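Local coordinates for penicillin-binding protein A (Mycobacterium tuberculosis, PDB 3UPO), which probably cross-links peptidoglycan as a D,D-transpeptidase of cell-wall synthesis and takes part in regulating cell length, and is captured here acylated by opened penicillin G, at residues A[188-193]-A[397-402]; A[408-413]-A[438-443]; A[429-434]-A[444-449]. One frame throughout, in Å; residues are numbered along the deposited sequence.

Overall arrangement
All three contacts lie in the transpeptidase domain, and all reach its five-stranded antiparallel sheet. Contact 1 is buried and sets the strand 393-399 beside the loop carrying the nucleophile; Ser-193 and Thr-398 turn backbone polar atoms to the bound penicillin, while between the segments the touch is van der Waals. Contact 2, on the neighbouring strand 411-418, is only partly buried and sets Pro-409, Pro-410 and Ala-412 against the backbone and Leu-438 of the run leading into helix 442-458. Contact 3 is fully buried and almost wholly aliphatic, packing the same helix on strand 425-431. Backbone bonds tie the set together: Gly-397 O to Trp-413 N, and Ala-412 O to Val-431 N.

Contact 1: residues A[188-193]-A[397-402]; sequences TYPPGS and GTAEHG. With PNM (open form - penicillin g), chain C.
Gly-397, which probably closes the Lys-Thr-Gly motif of strand 393-399, brings its CA within 4.1 Å of Ser-193 N, strand and nucleophile loop meeting backbone to backbone. Thr-398 N donates to penicillin O8 at 2.9 Å, nearly straight (170°). Ser-193 N donates to the same O8 at 2.8 Å but more bent (131°). The two amides form the oxyanion hole of this penicillin-binding fold around the acyl-enzyme carbonyl, whose C7 is covalently joined to Ser-193 OG. Ser-193 probably opens the SxxK motif, with Lys-196 NZ in a weak hydrogen bond to OG. Thr-398 O accepts the penicillin side-chain amide N14 at 3.1 Å. Ala-399 turns its methyl toward the loop 188-193, where CB packs against Pro-190 O (3.3 Å), Pro-190 CB and Gly-192 N (3.6 Å). Glu-400 CB points away from the loop; with CG anti to the carbonyl carbon (chi1 -72°) and the chain extended beyond it, the carboxylate lies over a face of the phenyl ring, OE1 3.3 Å from C21. Its carbonyl touches Pro-190 CG. His-401 CB meets that CG at 3.8 Å, the side chains crossing at about a right angle, while NE2 bonds to Pro-409 O and the ring stacks on His-411.

Contact 2: residues A[408-413]-A[438-443]; sequences TPPHAW and LSATGG
Trp-413 O receives a CA-H...O contact from Gly-442, whose CA stands 3.4 Å from that oxygen with an angle of 134° at the hydrogen. Gly-442 has no side chain, and the two backbones come close together here at the start of helix 442-458. One residue back, the Ala-412 methyl points toward 438-443 and rests on the Thr-441 to Gly-442 peptide, CB lying 3.4 Å from Thr-441 O and 3.7 Å from Gly-442 N. The side chain of Thr-441 turns the other way and serves as the N-cap: its OG1 bonds to Ala-444 N. The drug touches both Thr-441 and Gly-442, so this helix start also borders the penicillin site. Although 408-413 and 438-443 run nearly parallel, 7° apart, they do not pair as strands. Strand 411-418 is instead bonded to its sheet neighbours, strands 393-399 and 425-431, and meets 438-443 through side chains and carbonyls. Pro-410 sets CD and CG against two carbonyl oxygens, CD 3.5 Å from Leu-438 O and CG 3.7 Å from Ala-440 O, while the Ala-440 methyl faces back toward it. At the outer end Leu-438 starts away from the partner segment, but both its torsions lie off the staggered positions (chi1 -103°), and together they bring CD1 back to the backbone, 3.4 Å from Pro-409 N. The same methyl lies 3.8 Å from Pro-409 CD. Leu-438 is exposed, and it and Pro-409 also touch a crystal neighbour.

Contact 3: residues A[429-434]-A[444-449]; sequences VLVENG and ALAAPI
Helix 442-458, near the C-terminus, lies across one face of the transpeptidase sheet, and the packing of Val-429 and Val-431 of strand 425-431 on Ala-446 and Ile-449 is a buried piece of that layer. The strand and helix segments approach to 7.8 Å between axes and run roughly antiparallel, at 145°. Val-429 has the largest share of the strand's contact. Both methyls of Val-429 lie near Ala-446 O, and CG1, anti to the backbone N (chi1 180°), also meets Ile-449 CG2 at 3.7 Å and Ala-446 CB at 3.9 Å. Val-431, two residues on along the same face of the strand, offers CG2 instead: it touches Ile-449 CD1 at 3.9 Å and Ala-446 CA at 4.1 Å. Both valines cross the isoleucine at a slant, one against CG2 and the other against the end of its chain. Ala-446 sits between these contacts, its small methyl allowing the helix backbone itself to come near the valines. Leu-430, between them, points to the opposite face of the sheet and packs on Tyr-189 and Trp-413, the alternation expected of a beta strand. The chain reverses in a type II beta turn from Val-431 to Gly-434, closed by Gly-434 N on Val-431 O at 3.3 Å. Leu-445 covers the end of this turn, CD2 lying 3.7 Å from Gly-434 C. The helix has a wider pi-type turn at 444-446, and Pro-448, with no N-H to give to the preceding turn, marks a kink. Ile-449 also reaches Ala-120 and Met-121 of helix 111-123.

Contact 1: residues A[188-193]-A[397-402]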
ATOM      1  N   THR A 188       6.923   6.769   3.051  1.00 39.58           N
ATOM      2  CA  THR A 188       7.636   6.173   1.928  1.00 39.37           C
ATOM      3  C   THR A 188       8.884   5.436   2.429  1.00 39.48           C
ATOM      4  O   THR A 188       9.552   5.877   3.377  1.00 39.50           O
ATOM      5  CB  THR A 188       8.086   7.225   0.874  1.00 39.52           C
ATOM      6  OG1 THR A 188       9.009   8.130   1.475  1.00 40.20           O
ATOM      7  CG2 THR A 188       6.899   8.017   0.296  1.00 39.88           C
ATOM      8  N   TYR A 189       9.187   4.320   1.773  1.00 38.58           N
ATOM      9  CA  TYR A 189      10.273   3.417   2.152  1.00 38.29           C
ATOM     10  C   TYR A 189      10.985   2.967   0.882  1.00 38.00           C
ATOM     11  O   TYR A 189      10.347   2.845  -0.171  1.00 36.89           O
ATOM     12  CB  TYR A 189       9.716   2.166   2.832  1.00 38.19           C
ATOM     13  CG  TYR A 189       8.772   2.427   3.982  1.00 39.11           C
ATOM     14  CD1 TYR A 189       9.239   2.443   5.288  1.00 40.18           C
ATOM     15  CD2 TYR A 189       7.401   2.618   3.765  1.00 39.93           C
ATOM     16  CE1 TYR A 189       8.374   2.677   6.365  1.00 41.51           C
ATOM     17  CE2 TYR A 189       6.530   2.854   4.831  1.00 41.18           C
ATOM     18  CZ  TYR A 189       7.032   2.873   6.133  1.00 40.64           C
ATOM     19  OH  TYR A 189       6.192   3.093   7.202  1.00 41.20           O
ATOM     20  N   PRO A 190      12.297   2.686   0.984  1.00 38.39           N
ATOM     21  CA  PRO A 190      12.994   2.031  -0.123  1.00 37.78           C
ATOM     22  C   PRO A 190      12.246   0.747  -0.489  1.00 37.15           C
ATOM     23  O   PRO A 190      11.915  -0.036   0.396  1.00 37.14           O
ATOM     24  CB  PRO A 190      14.400   1.742   0.442  1.00 37.95           C
ATOM     25  CG  PRO A 190      14.280   1.919   1.980  1.00 39.84           C
ATOM     26  CD  PRO A 190      13.185   2.949   2.145  1.00 39.27           C
ATOM     27  N   PRO A 191      11.897   0.576  -1.783  1.00 36.61           N
ATOM     28  CA  PRO A 191      11.219  -0.635  -2.253  1.00 35.91           C
ATOM     29  C   PRO A 191      12.142  -1.863  -2.371  1.00 36.01           C
ATOM     30  O   PRO A 191      11.652  -2.989  -2.448  1.00 35.48           O
ATOM     31  CB  PRO A 191      10.734  -0.233  -3.649  1.00 35.59           C
ATOM     32  CG  PRO A 191      11.722   0.766  -4.118  1.00 35.74           C
ATOM     33  CD  PRO A 191      12.092   1.553  -2.874  1.00 36.53           C
ATOM     34  N   GLY A 192      13.454  -1.638  -2.413  1.00 36.57           N
ATOM     35  CA  GLY A 192      14.399  -2.706  -2.669  1.00 37.64           C
ATOM     36  C   GLY A 192      14.084  -3.420  -3.983  1.00 38.43           C
ATOM     37  O   GLY A 192      13.775  -2.778  -4.988  1.00 38.13           O
ATOM     38  N   SER A 193      14.115  -4.750  -3.965  1.00 38.38           N
ATOM     39  CA  SER A 193      14.055  -5.513  -5.209  1.00 39.27           C
ATOM     40  C   SER A 193      12.686  -5.635  -5.841  1.00 38.83           C
ATOM     41  O   SER A 193      12.570  -6.171  -6.941  1.00 39.39           O
ATOM     42  CB  SER A 193      14.679  -6.902  -5.044  1.00 39.89           C
ATOM     43  OG  SER A 193      16.029  -6.788  -4.646  1.00 42.81           O
ATOM     44  N   GLY A 397      10.972  -8.443  -1.971  1.00 38.29           N
ATOM     45  CA  GLY A 397      12.037  -7.474  -1.799  1.00 38.25           C
ATOM     46  C   GLY A 397      12.454  -7.400  -0.349  1.00 38.54           C
ATOM     47  O   GLY A 397      11.662  -7.648   0.549  1.00 37.92           O
ATOM     48  N   THR A 398      13.724  -7.099  -0.134  1.00 39.44           N
ATOM     49  CA  THR A 398      14.235  -6.797   1.187  1.00 40.67           C
ATOM     50  C   THR A 398      15.182  -5.614   1.055  1.00 41.35           C
ATOM     51  O   THR A 398      16.207  -5.683   0.377  1.00 41.42           O
ATOM     52  CB  THR A 398      14.768  -8.068   2.003  1.00 41.41           C
ATOM     53  OG1 THR A 398      16.107  -7.875   2.476  1.00 44.09           O
ATOM     54  CG2 THR A 398      14.710  -9.331   1.203  1.00 39.29           C
ATOM     55  N   ALA A 399      14.778  -4.506   1.676  1.00 41.71           N
ATOM     56  CA  ALA A 399      15.393  -3.223   1.438  1.00 41.85           C
ATOM     57  C   ALA A 399      16.182  -2.766   2.655  1.00 43.27           C
ATOM     58  O   ALA A 399      15.648  -2.720   3.762  1.00 43.49           O
ATOM     59  CB  ALA A 399      14.319  -2.206   1.084  1.00 40.78           C
ATOM     60  N   GLU A 400      17.454  -2.440   2.443  1.00 44.58           N
ATOM     61  CA  GLU A 400      18.276  -1.817   3.463  1.00 46.66           C
ATOM     62  C   GLU A 400      17.875  -0.351   3.615  1.00 46.96           C
ATOM     63  O   GLU A 400      17.371   0.270   2.674  1.00 46.64           O
ATOM     64  CB  GLU A 400      19.761  -1.945   3.112  1.00 47.59           C
ATOM     65  CG  GLU A 400      20.323  -3.371   3.271  1.00 51.39           C
ATOM     66  CD  GLU A 400      21.815  -3.399   3.636  1.00 56.41           C
ATOM     67  OE1 GLU A 400      22.579  -2.580   3.063  1.00 58.03           O
ATOM     68  OE2 GLU A 400      22.218  -4.239   4.492  1.00 56.95           O
ATOM     69  N   HIS A 401      18.087   0.210   4.801  1.00 48.16           N
ATOM     70  CA  HIS A 401      17.627   1.574   5.082  1.00 48.37           C
ATOM     71  C   HIS A 401      18.359   2.158   6.261  1.00 49.94           C
ATOM     72  O   HIS A 401      18.902   1.433   7.081  1.00 50.42           O
ATOM     73  CB  HIS A 401      16.113   1.596   5.337  1.00 47.48           C
ATOM     74  CG  HIS A 401      15.681   0.723   6.471  1.00 46.58           C
ATOM     75  ND1 HIS A 401      15.410   1.219   7.730  1.00 45.59           N
ATOM     76  CD2 HIS A 401      15.487  -0.614   6.545  1.00 45.40           C
ATOM     77  CE1 HIS A 401      15.061   0.225   8.527  1.00 46.30           C
ATOM     78  NE2 HIS A 401      15.095  -0.898   7.832  1.00 45.34           N
ATOM     79  N   GLY A 402      18.378   3.481   6.334  1.00 51.39           N
ATOM     80  CA  GLY A 402      18.926   4.160   7.487  1.00 53.97           C
ATOM     81  C   GLY A 402      20.377   4.574   7.384  1.00 55.96           C
ATOM     82  O   GLY A 402      21.057   4.342   6.377  1.00 55.53           O
TER
HETATM   83  O8  PNM C 800      15.486  -6.704  -2.427  1.00 42.56           O
HETATM   84  C7  PNM C 800      16.310  -6.987  -3.302  1.00 47.10           C
HETATM   85  N4  PNM C 800      16.058  -9.404  -3.379  1.00 44.66           N
HETATM   86  C3  PNM C 800      15.606 -10.013  -2.150  1.00 45.87           C
HETATM   87  C11 PNM C 800      14.205 -10.513  -2.290  1.00 46.21           C
HETATM   88  O13 PNM C 800      13.485 -10.522  -1.269  1.00 46.24           O
HETATM   89  O12 PNM C 800      13.820 -10.883  -3.423  1.00 44.94           O
HETATM   90  C2  PNM C 800      16.668 -11.073  -1.791  1.00 47.35           C
HETATM   91  C10 PNM C 800      16.754 -11.306  -0.287  1.00 45.33           C
HETATM   92  C9  PNM C 800      16.448 -12.414  -2.489  1.00 46.61           C
HETATM   93  S1  PNM C 800      18.189 -10.348  -2.330  1.00 48.33           S
HETATM   94  C5  PNM C 800      17.470  -9.111  -3.392  1.00 47.26           C
HETATM   95  C6  PNM C 800      17.635  -7.644  -2.962  1.00 47.37           C
HETATM   96  N14 PNM C 800      17.875  -7.430  -1.549  1.00 49.76           N
HETATM   97  C15 PNM C 800      19.141  -7.637  -0.863  1.00 52.21           C
HETATM   98  O16 PNM C 800      20.207  -7.418  -1.765  1.00 49.32           O
HETATM   99  C17 PNM C 800      19.235  -6.765   0.405  1.00 55.27           C
HETATM  100  C18 PNM C 800      20.343  -5.748   0.271  1.00 58.53           C
HETATM  101  C19 PNM C 800      21.597  -6.014   0.831  1.00 58.65           C
HETATM  102  C20 PNM C 800      22.620  -5.063   0.682  1.00 60.48           C
HETATM  103  C21 PNM C 800      22.405  -3.866  -0.016  1.00 58.98           C
HETATM  104  C22 PNM C 800      21.150  -3.607  -0.577  1.00 60.28           C
HETATM  105  C23 PNM C 800      20.119  -4.547  -0.429  1.00 59.12           C

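Contact 2: residues A[408-413]-A[438-443]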
ATOM      1  N   THR A 408      21.255  -2.586  10.549  1.00 57.48           N
ATOM      2  CA  THR A 408      19.857  -2.237  10.754  1.00 55.36           C
ATOM      3  C   THR A 408      19.006  -3.265  10.025  1.00 53.38           C
ATOM      4  O   THR A 408      19.288  -3.573   8.864  1.00 52.92           O
ATOM      5  CB  THR A 408      19.571  -0.809  10.224  1.00 54.96           C
ATOM      6  OG1 THR A 408      20.415   0.123  10.910  1.00 55.93           O
ATOM      7  CG2 THR A 408      18.127  -0.403  10.452  1.00 54.61           C
ATOM      8  N   PRO A 409      17.981  -3.822  10.703  1.00 51.91           N
ATOM      9  CA  PRO A 409      17.159  -4.838  10.032  1.00 50.45           C
ATOM     10  C   PRO A 409      16.370  -4.256   8.848  1.00 48.52           C
ATOM     11  O   PRO A 409      15.763  -3.189   8.971  1.00 47.50           O
ATOM     12  CB  PRO A 409      16.233  -5.367  11.137  1.00 50.62           C
ATOM     13  CG  PRO A 409      16.234  -4.306  12.207  1.00 52.03           C
ATOM     14  CD  PRO A 409      17.529  -3.539  12.079  1.00 52.75           C
ATOM     15  N   PRO A 410      16.389  -4.960   7.700  1.00 47.44           N
ATOM     16  CA  PRO A 410      15.812  -4.459   6.456  1.00 45.83           C
ATOM     17  C   PRO A 410      14.294  -4.599   6.434  1.00 44.58           C
ATOM     18  O   PRO A 410      13.738  -5.371   7.225  1.00 44.96           O
ATOM     19  CB  PRO A 410      16.444  -5.368   5.400  1.00 45.80           C
ATOM     20  CG  PRO A 410      16.645  -6.671   6.107  1.00 46.57           C
ATOM     21  CD  PRO A 410      16.963  -6.315   7.538  1.00 47.71           C
ATOM     22  N   HIS A 411      13.627  -3.850   5.553  1.00 42.78           N
ATOM     23  CA  HIS A 411      12.186  -4.016   5.361  1.00 40.94           C
ATOM     24  C   HIS A 411      11.956  -5.209   4.477  1.00 39.85           C
ATOM     25  O   HIS A 411      12.656  -5.376   3.492  1.00 40.24           O
ATOM     26  CB  HIS A 411      11.552  -2.802   4.673  1.00 40.31           C
ATOM     27  CG  HIS A 411      11.873  -1.488   5.314  1.00 40.41           C
ATOM     28  ND1 HIS A 411      11.618  -1.221   6.642  1.00 38.96           N
ATOM     29  CD2 HIS A 411      12.408  -0.356   4.801  1.00 38.89           C
ATOM     30  CE1 HIS A 411      11.988   0.014   6.918  1.00 39.60           C
ATOM     31  NE2 HIS A 411      12.467   0.563   5.818  1.00 39.34           N
ATOM     32  N   ALA A 412      10.955  -6.015   4.805  1.00 39.20           N
ATOM     33  CA  ALA A 412      10.540  -7.128   3.962  1.00 38.17           C
ATOM     34  C   ALA A 412       9.320  -6.720   3.137  1.00 37.25           C
ATOM     35  O   ALA A 412       8.286  -6.332   3.690  1.00 36.33           O
ATOM     36  CB  ALA A 412      10.229  -8.359   4.811  1.00 38.47           C
ATOM     37  N   TRP A 413       9.448  -6.824   1.815  1.00 36.10           N
ATOM     38  CA  TRP A 413       8.408  -6.384   0.898  1.00 35.73           C
ATOM     39  C   TRP A 413       7.872  -7.539   0.083  1.00 35.93           C
ATOM     40  O   TRP A 413       8.620  -8.455  -0.264  1.00 36.64           O
ATOM     41  CB  TRP A 413       8.983  -5.418  -0.112  1.00 35.31           C
ATOM     42  CG  TRP A 413       9.096  -3.955   0.226  1.00 34.36           C
ATOM     43  CD1 TRP A 413      10.235  -3.282   0.544  1.00 34.09           C
ATOM     44  CD2 TRP A 413       8.056  -2.980   0.153  1.00 33.77           C
ATOM     45  NE1 TRP A 413       9.965  -1.948   0.710  1.00 34.48           N
ATOM     46  CE2 TRP A 413       8.633  -1.732   0.462  1.00 33.84           C
ATOM     47  CE3 TRP A 413       6.683  -3.040  -0.144  1.00 35.50           C
ATOM     48  CZ2 TRP A 413       7.892  -0.541   0.480  1.00 33.29           C
ATOM     49  CZ3 TRP A 413       5.940  -1.846  -0.121  1.00 34.72           C
ATOM     50  CH2 TRP A 413       6.552  -0.619   0.194  1.00 33.69           C
ATOM     51  N   LEU A 438      17.900  -8.936  11.303  1.00 51.12           N
ATOM     52  CA  LEU A 438      18.892  -8.585  10.302  1.00 50.61           C
ATOM     53  C   LEU A 438      18.814  -9.470   9.058  1.00 50.04           C
ATOM     54  O   LEU A 438      19.176  -9.036   7.950  1.00 48.70           O
ATOM     55  CB  LEU A 438      20.297  -8.667  10.907  1.00 51.94           C
ATOM     56  CG  LEU A 438      21.065  -7.403  11.321  1.00 52.98           C
ATOM     57  CD1 LEU A 438      20.145  -6.267  11.783  1.00 52.86           C
ATOM     58  CD2 LEU A 438      22.090  -7.737  12.404  1.00 53.63           C
ATOM     59  N   SER A 439      18.340 -10.704   9.251  1.00 49.78           N
ATOM     60  CA  SER A 439      18.248 -11.677   8.163  1.00 49.14           C
ATOM     61  C   SER A 439      16.827 -11.791   7.588  1.00 47.67           C
ATOM     62  O   SER A 439      16.538 -12.719   6.825  1.00 47.45           O
ATOM     63  CB  SER A 439      18.768 -13.049   8.625  1.00 50.15           C
ATOM     64  OG  SER A 439      17.815 -13.688   9.449  1.00 51.48           O
ATOM     65  N   ALA A 440      15.955 -10.842   7.950  1.00 46.21           N
ATOM     66  CA  ALA A 440      14.609 -10.725   7.370  1.00 44.67           C
ATOM     67  C   ALA A 440      14.616 -10.694   5.847  1.00 43.61           C
ATOM     68  O   ALA A 440      15.461 -10.041   5.231  1.00 43.12           O
ATOM     69  CB  ALA A 440      13.917  -9.480   7.886  1.00 44.35           C
ATOM     70  N   THR A 441      13.665 -11.403   5.245  1.00 42.82           N
ATOM     71  CA  THR A 441      13.454 -11.326   3.804  1.00 41.57           C
ATOM     72  C   THR A 441      11.965 -11.198   3.480  1.00 41.45           C
ATOM     73  O   THR A 441      11.102 -11.627   4.266  1.00 41.38           O
ATOM     74  CB  THR A 441      14.026 -12.559   3.032  1.00 41.85           C
ATOM     75  OG1 THR A 441      13.356 -13.751   3.459  1.00 43.48           O
ATOM     76  CG2 THR A 441      15.536 -12.713   3.213  1.00 40.28           C
ATOM     77  N   GLY A 442      11.670 -10.622   2.308  1.00 41.11           N
ATOM     78  CA  GLY A 442      10.302 -10.499   1.830  1.00 40.48           C
ATOM     79  C   GLY A 442       9.614 -11.832   1.668  1.00 41.14           C
ATOM     80  O   GLY A 442       8.446 -11.981   2.050  1.00 41.31           O
ATOM     81  N   GLY A 443      10.336 -12.798   1.085  1.00 41.77           N
ATOM     82  CA  GLY A 443       9.828 -14.157   0.888  1.00 42.22           C
ATOM     83  C   GLY A 443       9.429 -14.828   2.194  1.00 42.94           C
ATOM     84  O   GLY A 443       8.388 -15.490   2.264  1.00 43.53           O
TER

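Contact 3: residues A[429-434]-A[444-449]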
ATOM      1  N   VAL A 429       2.651  -5.820   0.569  1.00 34.91           N
ATOM      2  CA  VAL A 429       2.886  -6.030   1.986  1.00 34.93           C
ATOM      3  C   VAL A 429       4.229  -5.422   2.310  1.00 35.55           C
ATOM      4  O   VAL A 429       5.226  -5.745   1.662  1.00 36.51           O
ATOM      5  CB  VAL A 429       2.936  -7.543   2.381  1.00 35.19           C
ATOM      6  CG1 VAL A 429       3.199  -7.708   3.887  1.00 35.15           C
ATOM      7  CG2 VAL A 429       1.666  -8.266   1.976  1.00 33.45           C
ATOM      8  N   LEU A 430       4.253  -4.525   3.292  1.00 35.61           N
ATOM      9  CA  LEU A 430       5.502  -4.029   3.834  1.00 35.87           C
ATOM     10  C   LEU A 430       5.615  -4.447   5.296  1.00 36.56           C
ATOM     11  O   LEU A 430       4.759  -4.111   6.111  1.00 36.20           O
ATOM     12  CB  LEU A 430       5.608  -2.505   3.719  1.00 35.56           C
ATOM     13  CG  LEU A 430       6.719  -1.918   4.598  1.00 36.17           C
ATOM     14  CD1 LEU A 430       8.145  -2.054   4.004  1.00 32.38           C
ATOM     15  CD2 LEU A 430       6.406  -0.509   4.962  1.00 36.56           C
ATOM     16  N   VAL A 431       6.657  -5.208   5.607  1.00 37.15           N
ATOM     17  CA  VAL A 431       7.014  -5.493   6.983  1.00 38.20           C
ATOM     18  C   VAL A 431       8.216  -4.605   7.246  1.00 38.40           C
ATOM     19  O   VAL A 431       9.341  -4.909   6.852  1.00 37.91           O
ATOM     20  CB  VAL A 431       7.324  -7.004   7.241  1.00 38.99           C
ATOM     21  CG1 VAL A 431       7.737  -7.228   8.685  1.00 39.21           C
ATOM     22  CG2 VAL A 431       6.120  -7.859   6.910  1.00 39.33           C
ATOM     23  N   GLU A 432       7.938  -3.473   7.879  1.00 39.26           N
ATOM     24  CA  GLU A 432       8.939  -2.460   8.200  1.00 40.99           C
ATOM     25  C   GLU A 432       9.864  -2.982   9.294  1.00 42.21           C
ATOM     26  O   GLU A 432       9.400  -3.436  10.330  1.00 42.80           O
ATOM     27  CB  GLU A 432       8.241  -1.168   8.642  1.00 40.28           C
ATOM     28  CG  GLU A 432       9.163  -0.094   9.135  1.00 42.08           C
ATOM     29  CD  GLU A 432       8.424   1.131   9.666  1.00 43.18           C
ATOM     30  OE1 GLU A 432       9.114   2.124   9.998  1.00 44.93           O
ATOM     31  OE2 GLU A 432       7.168   1.110   9.740  1.00 43.14           O
ATOM     32  N   ASN A 433      11.164  -2.879   9.054  1.00 43.78           N
ATOM     33  CA  ASN A 433      12.210  -3.448   9.911  1.00 46.44           C
ATOM     34  C   ASN A 433      12.228  -4.958  10.063  1.00 46.71           C
ATOM     35  O   ASN A 433      12.916  -5.472  10.930  1.00 47.42           O
ATOM     36  CB  ASN A 433      12.273  -2.767  11.275  1.00 47.63           C
ATOM     37  CG  ASN A 433      13.112  -1.543  11.235  1.00 50.92           C
ATOM     38  OD1 ASN A 433      12.732  -0.542  10.624  1.00 53.24           O
ATOM     39  ND2 ASN A 433      14.297  -1.617  11.837  1.00 55.73           N
ATOM     40  N   GLY A 434      11.488  -5.652   9.203  1.00 46.59           N
ATOM     41  CA  GLY A 434      11.513  -7.116   9.115  1.00 47.27           C
ATOM     42  C   GLY A 434      11.567  -7.857  10.438  1.00 48.44           C
ATOM     43  O   GLY A 434      12.544  -8.564  10.707  1.00 49.12           O
ATOM     44  N   ALA A 444      10.247 -14.637   3.233  1.00 42.69           N
ATOM     45  CA  ALA A 444      10.043 -15.294   4.529  1.00 42.99           C
ATOM     46  C   ALA A 444       8.937 -14.640   5.355  1.00 42.61           C
ATOM     47  O   ALA A 444       8.126 -15.328   5.960  1.00 42.15           O
ATOM     48  CB  ALA A 444      11.347 -15.316   5.316  1.00 43.30           C
ATOM     49  N   LEU A 445       8.898 -13.305   5.355  1.00 42.41           N
ATOM     50  CA  LEU A 445       7.972 -12.550   6.225  1.00 42.25           C
ATOM     51  C   LEU A 445       6.766 -12.018   5.493  1.00 41.51           C
ATOM     52  O   LEU A 445       5.634 -12.281   5.892  1.00 42.56           O
ATOM     53  CB  LEU A 445       8.698 -11.371   6.858  1.00 42.26           C
ATOM     54  CG  LEU A 445       9.396 -11.530   8.208  1.00 44.95           C
ATOM     55  CD1 LEU A 445       9.622 -12.993   8.641  1.00 46.48           C
ATOM     56  CD2 LEU A 445      10.689 -10.706   8.219  1.00 44.11           C
ATOM     57  N   ALA A 446       7.018 -11.261   4.428  1.00 40.39           N
ATOM     58  CA  ALA A 446       5.988 -10.510   3.736  1.00 39.59           C
ATOM     59  C   ALA A 446       5.102 -11.385   2.842  1.00 39.53           C
ATOM     60  O   ALA A 446       3.883 -11.164   2.779  1.00 39.58           O
ATOM     61  CB  ALA A 446       6.625  -9.381   2.935  1.00 39.17           C
ATOM     62  N   ALA A 447       5.705 -12.365   2.165  1.00 38.49           N
ATOM     63  CA  ALA A 447       4.973 -13.203   1.202  1.00 38.41           C
ATOM     64  C   ALA A 447       3.814 -14.007   1.782  1.00 38.48           C
ATOM     65  O   ALA A 447       2.735 -14.004   1.197  1.00 39.22           O
ATOM     66  CB  ALA A 447       5.918 -14.098   0.383  1.00 38.56           C
ATOM     67  N   PRO A 448       4.016 -14.696   2.931  1.00 38.92           N
ATOM     68  CA  PRO A 448       2.882 -15.408   3.541  1.00 39.27           C
ATOM     69  C   PRO A 448       1.740 -14.482   3.995  1.00 38.91           C
ATOM     70  O   PRO A 448       0.578 -14.901   4.030  1.00 39.40           O
ATOM     71  CB  PRO A 448       3.505 -16.088   4.769  1.00 39.98           C
ATOM     72  CG  PRO A 448       4.970 -16.034   4.573  1.00 39.74           C
ATOM     73  CD  PRO A 448       5.253 -14.854   3.724  1.00 38.88           C
ATOM     74  N   ILE A 449       2.071 -13.248   4.364  1.00 38.29           N
ATOM     75  CA  ILE A 449       1.058 -12.246   4.721  1.00 38.01           C
ATOM     76  C   ILE A 449       0.246 -11.871   3.469  1.00 38.28           C
ATOM     77  O   ILE A 449      -0.985 -11.893   3.496  1.00 38.78           O
ATOM     78  CB  ILE A 449       1.702 -11.003   5.396  1.00 37.12           C
ATOM     79  CG1 ILE A 449       2.294 -11.390   6.760  1.00 36.69           C
ATOM     80  CG2 ILE A 449       0.690  -9.881   5.553  1.00 36.49           C
ATOM     81  CD1 ILE A 449       3.160 -10.312   7.369  1.00 33.17           C
TER